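PDB 3I4G: SusD-like carbohydrate binding protein BF1063 from Bacteroides fragilis NCTC 9343, which probably binds carbohydrate at the outer membrane of the bacterium, as expected of a member of the SusD family of glycan-capturing proteins. Local coordinates for residues A[386-400]-A[436-448]. Residues are numbered along the deposited sequence; the frame is centred on the assembly and turned at random.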
ATOM      1  N   ARG A 386       2.936   2.412   9.157  1.00  7.30           N
ATOM      2  CA  ARG A 386       3.977   1.847  10.018  1.00  7.16           C
ATOM      3  C   ARG A 386       4.952   2.939  10.436  1.00  7.25           C
ATOM      4  O   ARG A 386       5.278   3.860   9.676  1.00  7.79           O
ATOM      5  CB  ARG A 386       4.734   0.706   9.312  1.00  7.64           C
ATOM      6  CG  ARG A 386       3.868  -0.434   8.929  1.00  8.22           C
ATOM      7  CD  ARG A 386       4.607  -1.720   8.612  1.00  8.66           C
ATOM      8  NE  ARG A 386       5.434  -1.759   7.405  1.00  8.53           N
ATOM      9  CZ  ARG A 386       6.773  -1.716   7.365  1.00  9.12           C
ATOM     10  NH1 ARG A 386       7.530  -1.409   8.428  1.00  8.55           N
ATOM     11  NH2 ARG A 386       7.375  -1.927   6.210  1.00  9.21           N
ATOM     12  N   TYR A 387       5.483   2.775  11.649  1.00  8.13           N
ATOM     13  CA  TYR A 387       6.484   3.748  12.131  1.00  8.31           C
ATOM     14  C   TYR A 387       7.712   3.806  11.202  1.00  8.33           C
ATOM     15  O   TYR A 387       8.333   4.836  11.077  1.00  8.93           O
ATOM     16  CB  TYR A 387       6.895   3.440  13.567  1.00  8.26           C
ATOM     17  CG  TYR A 387       7.680   4.522  14.294  1.00  9.14           C
ATOM     18  CD1 TYR A 387       7.184   5.799  14.403  1.00  8.38           C
ATOM     19  CD2 TYR A 387       8.898   4.228  14.900  1.00  8.32           C
ATOM     20  CE1 TYR A 387       7.874   6.762  15.109  1.00  9.58           C
ATOM     21  CE2 TYR A 387       9.587   5.185  15.594  1.00  8.72           C
ATOM     22  CZ  TYR A 387       9.070   6.433  15.693  1.00  9.52           C
ATOM     23  OH  TYR A 387       9.744   7.405  16.432  1.00 10.16           O
ATOM     24  N   ALA A 388       8.083   2.701  10.537  1.00  8.35           N
ATOM     25  CA  ALA A 388       9.192   2.808   9.603  1.00  8.32           C
ATOM     26  C   ALA A 388       8.916   3.818   8.500  1.00  8.26           C
ATOM     27  O   ALA A 388       9.829   4.521   8.064  1.00  9.04           O
ATOM     28  CB  ALA A 388       9.473   1.487   8.968  1.00  9.09           C
ATOM     29  N   GLU A 389       7.670   3.916   8.029  1.00  8.79           N
ATOM     30  CA  GLU A 389       7.350   4.919   7.014  1.00  7.73           C
ATOM     31  C   GLU A 389       7.460   6.318   7.622  1.00  9.48           C
ATOM     32  O   GLU A 389       7.898   7.263   6.961  1.00  9.90           O
ATOM     33  CB  GLU A 389       5.948   4.715   6.446  1.00  8.52           C
ATOM     34  CG  GLU A 389       5.647   5.787   5.386  1.00  8.47           C
ATOM     35  CD  GLU A 389       4.226   5.821   4.872  1.00 10.30           C
ATOM     36  OE1 GLU A 389       3.487   4.836   5.051  1.00 10.50           O
ATOM     37  OE2 GLU A 389       3.846   6.864   4.269  1.00 11.74           O
ATOM     38  N   VAL A 390       7.027   6.493   8.865  1.00  8.58           N
ATOM     39  CA  VAL A 390       7.154   7.780   9.536  1.00  7.74           C
ATOM     40  C   VAL A 390       8.606   8.239   9.608  1.00  8.19           C
ATOM     41  O   VAL A 390       8.901   9.403   9.318  1.00  8.41           O
ATOM     42  CB  VAL A 390       6.536   7.706  10.965  1.00  8.86           C
ATOM     43  CG1 VAL A 390       6.820   8.957  11.782  1.00  9.61           C
ATOM     44  CG2 VAL A 390       5.020   7.440  10.875  1.00 10.68           C
ATOM     45  N   LEU A 391       9.502   7.333   9.996  1.00  8.73           N
ATOM     46  CA  LEU A 391      10.921   7.679  10.097  1.00  7.88           C
ATOM     47  C   LEU A 391      11.509   8.017   8.743  1.00  8.23           C
ATOM     48  O   LEU A 391      12.218   9.020   8.593  1.00  8.42           O
ATOM     49  CB  LEU A 391      11.713   6.535  10.734  1.00  7.30           C
ATOM     50  CG  LEU A 391      11.373   6.171  12.162  1.00  7.74           C
ATOM     51  CD1 LEU A 391      12.249   5.005  12.658  1.00  9.46           C
ATOM     52  CD2 LEU A 391      11.531   7.380  13.095  1.00  9.41           C
ATOM     53  N   LEU A 392      11.188   7.230   7.714  1.00  8.50           N
ATOM     54  CA  LEU A 392      11.708   7.529   6.373  1.00  8.83           C
ATOM     55  C   LEU A 392      11.045   8.771   5.785  1.00  8.63           C
ATOM     56  O   LEU A 392      11.667   9.503   5.029  1.00  9.02           O
ATOM     57  CB  LEU A 392      11.555   6.330   5.450  1.00  9.96           C
ATOM     58  CG  LEU A 392      12.303   5.069   5.853  1.00  9.95           C
ATOM     59  CD1 LEU A 392      11.931   3.878   4.973  1.00 10.94           C
ATOM     60  CD2 LEU A 392      13.810   5.312   5.852  1.00 10.38           C
ATOM     61  N   GLY A 393       9.793   8.996   6.125  1.00  8.82           N
ATOM     62  CA  GLY A 393       9.108  10.187   5.663  1.00  9.94           C
ATOM     63  C   GLY A 393       9.703  11.451   6.246  1.00  8.90           C
ATOM     64  O   GLY A 393       9.852  12.470   5.553  1.00  9.02           O
ATOM     65  N   TYR A 394       9.997  11.433   7.545  1.00  9.07           N
ATOM     66  CA  TYR A 394      10.669  12.548   8.203  1.00  8.32           C
ATOM     67  C   TYR A 394      11.973  12.879   7.485  1.00  8.41           C
ATOM     68  O   TYR A 394      12.222  14.016   7.140  1.00  9.45           O
ATOM     69  CB  TYR A 394      10.914  12.198   9.666  1.00  8.64           C
ATOM     70  CG  TYR A 394      11.705  13.227  10.444  1.00  8.82           C
ATOM     71  CD1 TYR A 394      11.304  14.552  10.522  1.00  8.84           C
ATOM     72  CD2 TYR A 394      12.854  12.873  11.138  1.00 10.36           C
ATOM     73  CE1 TYR A 394      12.030  15.468  11.224  1.00 10.89           C
ATOM     74  CE2 TYR A 394      13.551  13.788  11.900  1.00  9.61           C
ATOM     75  CZ  TYR A 394      13.147  15.084  11.914  1.00  9.38           C
ATOM     76  OH  TYR A 394      13.870  15.985  12.669  1.00 14.35           O
ATOM     77  N   LEU A 395      12.802  11.857   7.242  1.00  8.92           N
ATOM     78  CA  LEU A 395      14.086  12.062   6.588  1.00  8.10           C
ATOM     79  C   LEU A 395      13.879  12.591   5.163  1.00  8.35           C
ATOM     80  O   LEU A 395      14.579  13.523   4.756  1.00  8.74           O
ATOM     81  CB  LEU A 395      14.893  10.770   6.597  1.00  8.09           C
ATOM     82  CG  LEU A 395      16.301  10.870   5.992  1.00  8.96           C
ATOM     83  CD1 LEU A 395      17.151  11.952   6.676  1.00 10.76           C
ATOM     84  CD2 LEU A 395      16.984   9.506   6.073  1.00 11.08           C
ATOM     85  N   GLU A 396      12.963  12.020   4.392  1.00  9.16           N
ATOM     86  CA  GLU A 396      12.695  12.513   3.043  1.00  8.36           C
ATOM     87  C   GLU A 396      12.329  13.986   3.091  1.00  8.87           C
ATOM     88  O   GLU A 396      12.821  14.783   2.294  1.00 10.33           O
ATOM     89  CB  GLU A 396      11.590  11.703   2.362  1.00  8.28           C
ATOM     90  CG  GLU A 396      11.194  12.225   0.989  1.00  9.94           C
ATOM     91  CD  GLU A 396      10.112  11.453   0.282  1.00  9.75           C
ATOM     92  OE1 GLU A 396       9.670  10.384   0.739  1.00 10.28           O
ATOM     93  OE2 GLU A 396       9.730  11.966  -0.791  1.00  9.85           O
ATOM     94  N   CYS A 397      11.469  14.364   4.019  1.00  8.02           N
ATOM     95  CA  CYS A 397      11.022  15.755   4.140  1.00  8.77           C
ATOM     96  C   CYS A 397      12.181  16.680   4.502  1.00  9.94           C
ATOM     97  O   CYS A 397      12.278  17.799   3.971  1.00  9.21           O
ATOM     98  CB  CYS A 397       9.865  15.904   5.139  1.00  7.44           C
ATOM     99  SG  CYS A 397       8.305  15.224   4.568  1.00 11.17           S
ATOM    100  N   LEU A 398      13.042  16.265   5.422  1.00  8.68           N
ATOM    101  CA  LEU A 398      14.198  17.112   5.781  1.00  8.74           C
ATOM    102  C   LEU A 398      15.094  17.332   4.579  1.00 10.33           C
ATOM    103  O   LEU A 398      15.563  18.454   4.341  1.00 10.06           O
ATOM    104  CB  LEU A 398      15.030  16.486   6.891  1.00  9.05           C
ATOM    105  CG  LEU A 398      14.400  16.377   8.269  1.00  9.15           C
ATOM    106  CD1 LEU A 398      15.398  15.593   9.175  1.00 10.93           C
ATOM    107  CD2 LEU A 398      14.069  17.738   8.875  1.00 10.09           C
ATOM    108  N   VAL A 399      15.381  16.262   3.837  1.00  8.99           N
ATOM    109  CA  VAL A 399      16.202  16.353   2.630  1.00 10.34           C
ATOM    110  C   VAL A 399      15.583  17.310   1.609  1.00  9.08           C
ATOM    111  O   VAL A 399      16.238  18.231   1.100  1.00 11.27           O
ATOM    112  CB  VAL A 399      16.374  15.004   1.983  1.00 10.34           C
ATOM    113  CG1 VAL A 399      16.992  15.128   0.550  1.00 15.14           C
ATOM    114  CG2 VAL A 399      17.218  14.101   2.889  1.00 11.97           C
ATOM    115  N   GLU A 400      14.291  17.191   1.387  1.00  9.98           N
ATOM    116  CA  GLU A 400      13.625  18.029   0.373  1.00 10.99           C
ATOM    117  C   GLU A 400      13.451  19.450   0.833  1.00 10.42           C
ATOM    118  O   GLU A 400      13.376  20.376   0.001  1.00 12.89           O
ATOM    119  CB  GLU A 400      12.266  17.426   0.001  1.00 10.67           C
ATOM    120  CG  GLU A 400      12.316  16.096  -0.675  1.00  9.54           C
ATOM    121  CD  GLU A 400      12.904  16.110  -2.062  1.00 14.72           C
ATOM    122  OE1 GLU A 400      13.201  17.183  -2.620  1.00 15.85           O
ATOM    123  OE2 GLU A 400      13.122  15.011  -2.605  1.00 15.52           O
ATOM    124  N   LEU A 436      21.552  11.656  -0.896  1.00 11.41           N
ATOM    125  CA  LEU A 436      20.697  11.065   0.127  1.00 12.15           C
ATOM    126  C   LEU A 436      19.234  10.910  -0.362  1.00 13.32           C
ATOM    127  O   LEU A 436      18.543   9.974   0.036  1.00 11.42           O
ATOM    128  CB  LEU A 436      20.779  11.864   1.431  1.00 11.49           C
ATOM    129  CG  LEU A 436      20.086  11.310   2.659  1.00 13.50           C
ATOM    130  CD1 LEU A 436      20.520   9.864   3.009  1.00 12.61           C
ATOM    131  CD2 LEU A 436      20.342  12.245   3.869  1.00 14.08           C
ATOM    132  N   ARG A 437      18.780  11.773  -1.268  1.00 10.39           N
ATOM    133  CA  ARG A 437      17.429  11.633  -1.815  1.00 11.44           C
ATOM    134  C   ARG A 437      17.249  10.235  -2.389  1.00 11.48           C
ATOM    135  O   ARG A 437      16.260   9.558  -2.103  1.00 10.95           O
ATOM    136  CB  ARG A 437      17.125  12.692  -2.904  1.00 11.91           C
ATOM    137  CG  ARG A 437      15.817  12.460  -3.622  1.00 12.16           C
ATOM    138  CD  ARG A 437      15.568  13.422  -4.760  1.00 14.70           C
ATOM    139  NE  ARG A 437      15.381  14.772  -4.241  1.00 16.39           N
ATOM    140  CZ  ARG A 437      16.293  15.748  -4.239  1.00 19.21           C
ATOM    141  NH1 ARG A 437      17.495  15.576  -4.767  1.00 23.39           N
ATOM    142  NH2 ARG A 437      15.986  16.944  -3.734  1.00 21.41           N
ATOM    143  N   GLU A 438      18.215   9.780  -3.177  0.70  9.26           N
ATOM    144  CA  GLU A 438      18.075   8.510  -3.867  0.70 10.93           C
ATOM    145  C   GLU A 438      18.219   7.345  -2.890  0.70 10.25           C
ATOM    146  O   GLU A 438      17.559   6.323  -3.045  0.70 10.01           O
ATOM    147  CB  GLU A 438      19.051   8.417  -5.050  0.70 11.94           C
ATOM    148  CG  GLU A 438      18.994   9.606  -6.046  0.70 13.12           C
ATOM    149  CD  GLU A 438      17.575   9.952  -6.558  0.70 19.98           C
ATOM    150  OE1 GLU A 438      17.296  11.173  -6.705  0.70 19.80           O
ATOM    151  OE2 GLU A 438      16.736   9.033  -6.797  0.70 16.97           O
ATOM    152  N   ILE A 439      19.054   7.511  -1.869  1.00 10.31           N
ATOM    153  CA  ILE A 439      19.203   6.494  -0.849  1.00 10.99           C
ATOM    154  C   ILE A 439      17.890   6.339  -0.072  1.00 11.15           C
ATOM    155  O   ILE A 439      17.459   5.219   0.193  1.00 10.74           O
ATOM    156  CB  ILE A 439      20.350   6.856   0.105  1.00 10.82           C
ATOM    157  CG1 ILE A 439      21.679   6.744  -0.624  1.00 13.34           C
ATOM    158  CG2 ILE A 439      20.329   5.994   1.382  1.00 12.80           C
ATOM    159  CD1 ILE A 439      22.856   7.370   0.120  1.00 15.26           C
ATOM    160  N   VAL A 440      17.253   7.450   0.301  1.00 10.23           N
ATOM    161  CA  VAL A 440      16.004   7.370   1.066  1.00  9.13           C
ATOM    162  C   VAL A 440      14.879   6.784   0.215  1.00 10.23           C
ATOM    163  O   VAL A 440      14.090   5.973   0.697  1.00 10.58           O
ATOM    164  CB  VAL A 440      15.609   8.732   1.665  1.00 10.58           C
ATOM    165  CG1 VAL A 440      14.366   8.576   2.506  1.00 13.03           C
ATOM    166  CG2 VAL A 440      16.711   9.274   2.532  1.00 15.32           C
ATOM    167  N   ARG A 441      14.763   7.206  -1.035  1.00  8.90           N
ATOM    168  CA  ARG A 441      13.723   6.661  -1.914  1.00  8.31           C
ATOM    169  C   ARG A 441      13.905   5.184  -2.079  1.00  9.34           C
ATOM    170  O   ARG A 441      12.932   4.422  -2.060  1.00  9.14           O
ATOM    171  CB  ARG A 441      13.716   7.333  -3.291  1.00  8.75           C
ATOM    172  CG  ARG A 441      13.267   8.769  -3.218  1.00  9.43           C
ATOM    173  CD  ARG A 441      13.052   9.341  -4.590  1.00  9.69           C
ATOM    174  NE  ARG A 441      12.579  10.733  -4.510  1.00 10.64           N
ATOM    175  CZ  ARG A 441      12.288  11.475  -5.575  1.00  9.92           C
ATOM    176  NH1 ARG A 441      12.506  11.001  -6.787  1.00 10.96           N
ATOM    177  NH2 ARG A 441      11.811  12.715  -5.409  1.00  9.41           N
ATOM    178  N   HIS A 442      15.153   4.765  -2.235  1.00  8.73           N
ATOM    179  CA  HIS A 442      15.432   3.344  -2.380  1.00  8.92           C
ATOM    180  C   HIS A 442      15.120   2.578  -1.092  1.00 10.12           C
ATOM    181  O   HIS A 442      14.546   1.477  -1.134  1.00  9.62           O
ATOM    182  CB  HIS A 442      16.891   3.125  -2.776  1.00  9.74           C
ATOM    183  CG  HIS A 442      17.251   1.690  -2.874  1.00 10.41           C
ATOM    184  ND1 HIS A 442      17.920   1.015  -1.879  1.00 12.37           N
ATOM    185  CD2 HIS A 442      16.940   0.771  -3.814  1.00 12.18           C
ATOM    186  CE1 HIS A 442      18.025  -0.266  -2.225  1.00 11.48           C
ATOM    187  NE2 HIS A 442      17.460  -0.430  -3.403  1.00 11.92           N
ATOM    188  N   GLU A 443      15.493   3.116   0.072  1.00  9.98           N
ATOM    189  CA  GLU A 443      15.221   2.430   1.308  1.00 10.08           C
ATOM    190  C   GLU A 443      13.723   2.299   1.503  1.00 10.95           C
ATOM    191  O   GLU A 443      13.248   1.275   1.970  1.00 10.78           O
ATOM    192  CB  GLU A 443      15.874   3.158   2.488  1.00 11.52           C
ATOM    193  CG  GLU A 443      15.791   2.376   3.768  1.00 10.55           C
ATOM    194  CD  GLU A 443      16.644   1.102   3.717  1.00 11.53           C
ATOM    195  OE1 GLU A 443      17.705   1.056   3.022  1.00 12.08           O
ATOM    196  OE2 GLU A 443      16.285   0.133   4.402  1.00 12.02           O
ATOM    197  N   ARG A 444      12.974   3.345   1.183  1.00  9.89           N
ATOM    198  CA  ARG A 444      11.570   3.310   1.280  1.00  9.06           C
ATOM    199  C   ARG A 444      10.992   2.206   0.377  1.00  8.93           C
ATOM    200  O   ARG A 444      10.080   1.468   0.755  1.00  9.68           O
ATOM    201  CB  ARG A 444      11.010   4.691   0.911  1.00 12.68           C
ATOM    202  CG  ARG A 444       9.571   4.830   1.045  1.00 10.83           C
ATOM    203  CD  ARG A 444       9.169   6.279   0.634  1.00 11.22           C
ATOM    204  NE  ARG A 444       7.745   6.404   0.703  1.00 10.71           N
ATOM    205  CZ  ARG A 444       7.051   6.898   1.706  1.00  8.90           C
ATOM    206  NH1 ARG A 444       7.636   7.402   2.799  1.00 10.47           N
ATOM    207  NH2 ARG A 444       5.751   6.879   1.592  1.00 10.34           N
ATOM    208  N   ARG A 445      11.500   2.077  -0.842  1.00  7.98           N
ATOM    209  CA  ARG A 445      11.067   1.021  -1.766  1.00  7.40           C
ATOM    210  C   ARG A 445      11.248  -0.351  -1.140  1.00  8.77           C
ATOM    211  O   ARG A 445      10.339  -1.189  -1.146  1.00  8.67           O
ATOM    212  CB  ARG A 445      11.862   1.088  -3.071  1.00  8.24           C
ATOM    213  CG  ARG A 445      11.382   0.098  -4.071  1.00  8.43           C
ATOM    214  CD  ARG A 445      12.152   0.054  -5.354  1.00  8.85           C
ATOM    215  NE  ARG A 445      11.428  -0.815  -6.327  1.00  8.12           N
ATOM    216  CZ  ARG A 445      11.843  -1.110  -7.546  1.00  9.29           C
ATOM    217  NH1 ARG A 445      12.993  -0.666  -8.004  1.00  8.82           N
ATOM    218  NH2 ARG A 445      11.097  -1.892  -8.302  1.00  9.04           N
ATOM    219  N   ILE A 446      12.417  -0.591  -0.576  1.00  8.47           N
ATOM    220  CA  ILE A 446      12.690  -1.885   0.020  1.00  7.91           C
ATOM    221  C   ILE A 446      11.869  -2.134   1.270  1.00  8.31           C
ATOM    222  O   ILE A 446      11.195  -3.156   1.424  1.00  8.60           O
ATOM    223  CB  ILE A 446      14.201  -2.009   0.360  1.00  8.32           C
ATOM    224  CG1 ILE A 446      15.069  -1.935  -0.894  1.00  9.99           C
ATOM    225  CG2 ILE A 446      14.487  -3.296   1.153  1.00  9.49           C
ATOM    226  CD1 ILE A 446      14.682  -2.877  -2.013  1.00 11.43           C
ATOM    227  N   GLU A 447      11.846  -1.153   2.161  1.00  8.43           N
ATOM    228  CA  GLU A 447      11.141  -1.334   3.432  1.00  7.80           C
ATOM    229  C   GLU A 447       9.661  -1.589   3.259  1.00  8.37           C
ATOM    230  O   GLU A 447       9.097  -2.446   3.948  1.00  8.90           O
ATOM    231  CB  GLU A 447      11.374  -0.115   4.316  1.00  7.35           C
ATOM    232  CG  GLU A 447      10.642  -0.157   5.623  1.00  8.51           C
ATOM    233  CD  GLU A 447      11.064  -1.254   6.576  1.00  8.30           C
ATOM    234  OE1 GLU A 447      12.160  -1.817   6.398  1.00  9.18           O
ATOM    235  OE2 GLU A 447      10.291  -1.551   7.504  1.00  9.03           O
ATOM    236  N   LEU A 448       9.030  -0.885   2.322  1.00  8.28           N
ATOM    237  CA  LEU A 448       7.584  -0.952   2.150  1.00  8.11           C
ATOM    238  C   LEU A 448       7.143  -1.795   0.981  1.00  8.80           C
ATOM    239  O   LEU A 448       5.963  -1.780   0.637  1.00  9.22           O
ATOM    240  CB  LEU A 448       7.034   0.471   1.971  1.00  8.19           C
ATOM    241  CG  LEU A 448       7.333   1.459   3.084  1.00  9.50           C
ATOM    242  CD1 LEU A 448       6.864   2.875   2.666  1.00 11.20           C
ATOM    243  CD2 LEU A 448       6.700   1.035   4.412  1.00 11.39           C
TER
HETATM  244  O   HOH W   1       5.560   8.840   4.244  1.00 12.86           O
HETATM  245  O   HOH W   2      10.323   8.604   2.712  1.00 11.69           O
HETATM  246  O   HOH W   3      11.786  12.684  -2.461  1.00 14.49           O
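The guanidinium of Arg386 has Leu448 CD2 over one face, while Glu447 meets it at the edge: NH1 and NH2 both reach OE2, the NH1 bond measuring 2.9 Å and using the anti lone pair. Arg444, too, carries a leucine methyl, Leu448 CD1, centred over one face of its guanidinium; at the edge its NH2 gives Glu389 OE2 a weak hydrogen bond (3.3 Å) within a salt bridge, the carboxylate turned almost perpendicular to the guanidinium. These groups belong to two antiparallel helices of the helical part of the SusD fold, their axes 9.9 Å apart at an angle of 160°.

Arginine suits position 444 because its chain, with CG opposite the backbone N (chi1 -176°) and extended to NE, can pack as a knob among Glu389, Leu392, Gly393 and Glu396 and still carry its charge to the acids beyond. Gly393, lacking a side chain, presents its bare CA to the guanidinium edge. Asp457 takes NE of Arg444, Arg206 shares Glu389, and Arg460 pairs with Glu396. Water 2 donates to Glu396 OE1 and accepts from Arg444 NH1, bridging two side chains that have no direct bond. At the Arg386 end, Glu250 and Glu451 also hold the guanidinium, and Arg318 and Arg420 bind Glu447, so the buried charges are probably well compensated.

Alongside this polar flank, apolar side chains close the interface. Leu392 is long enough to set CD1 against the Arg444 backbone; beta-branched Val440 lays CG1 near Leu392 O and CG2 on Leu395 CD2 (3.6 Å); Val399 CG2 meets Leu436 CD2. At the more exposed end, Glu400 bends at chi2 to reach the side of Arg437, where NE donates to OE2 at 2.8 Å and NH2 gives OE1 a nearly straight bond (N-H...O angle 173°).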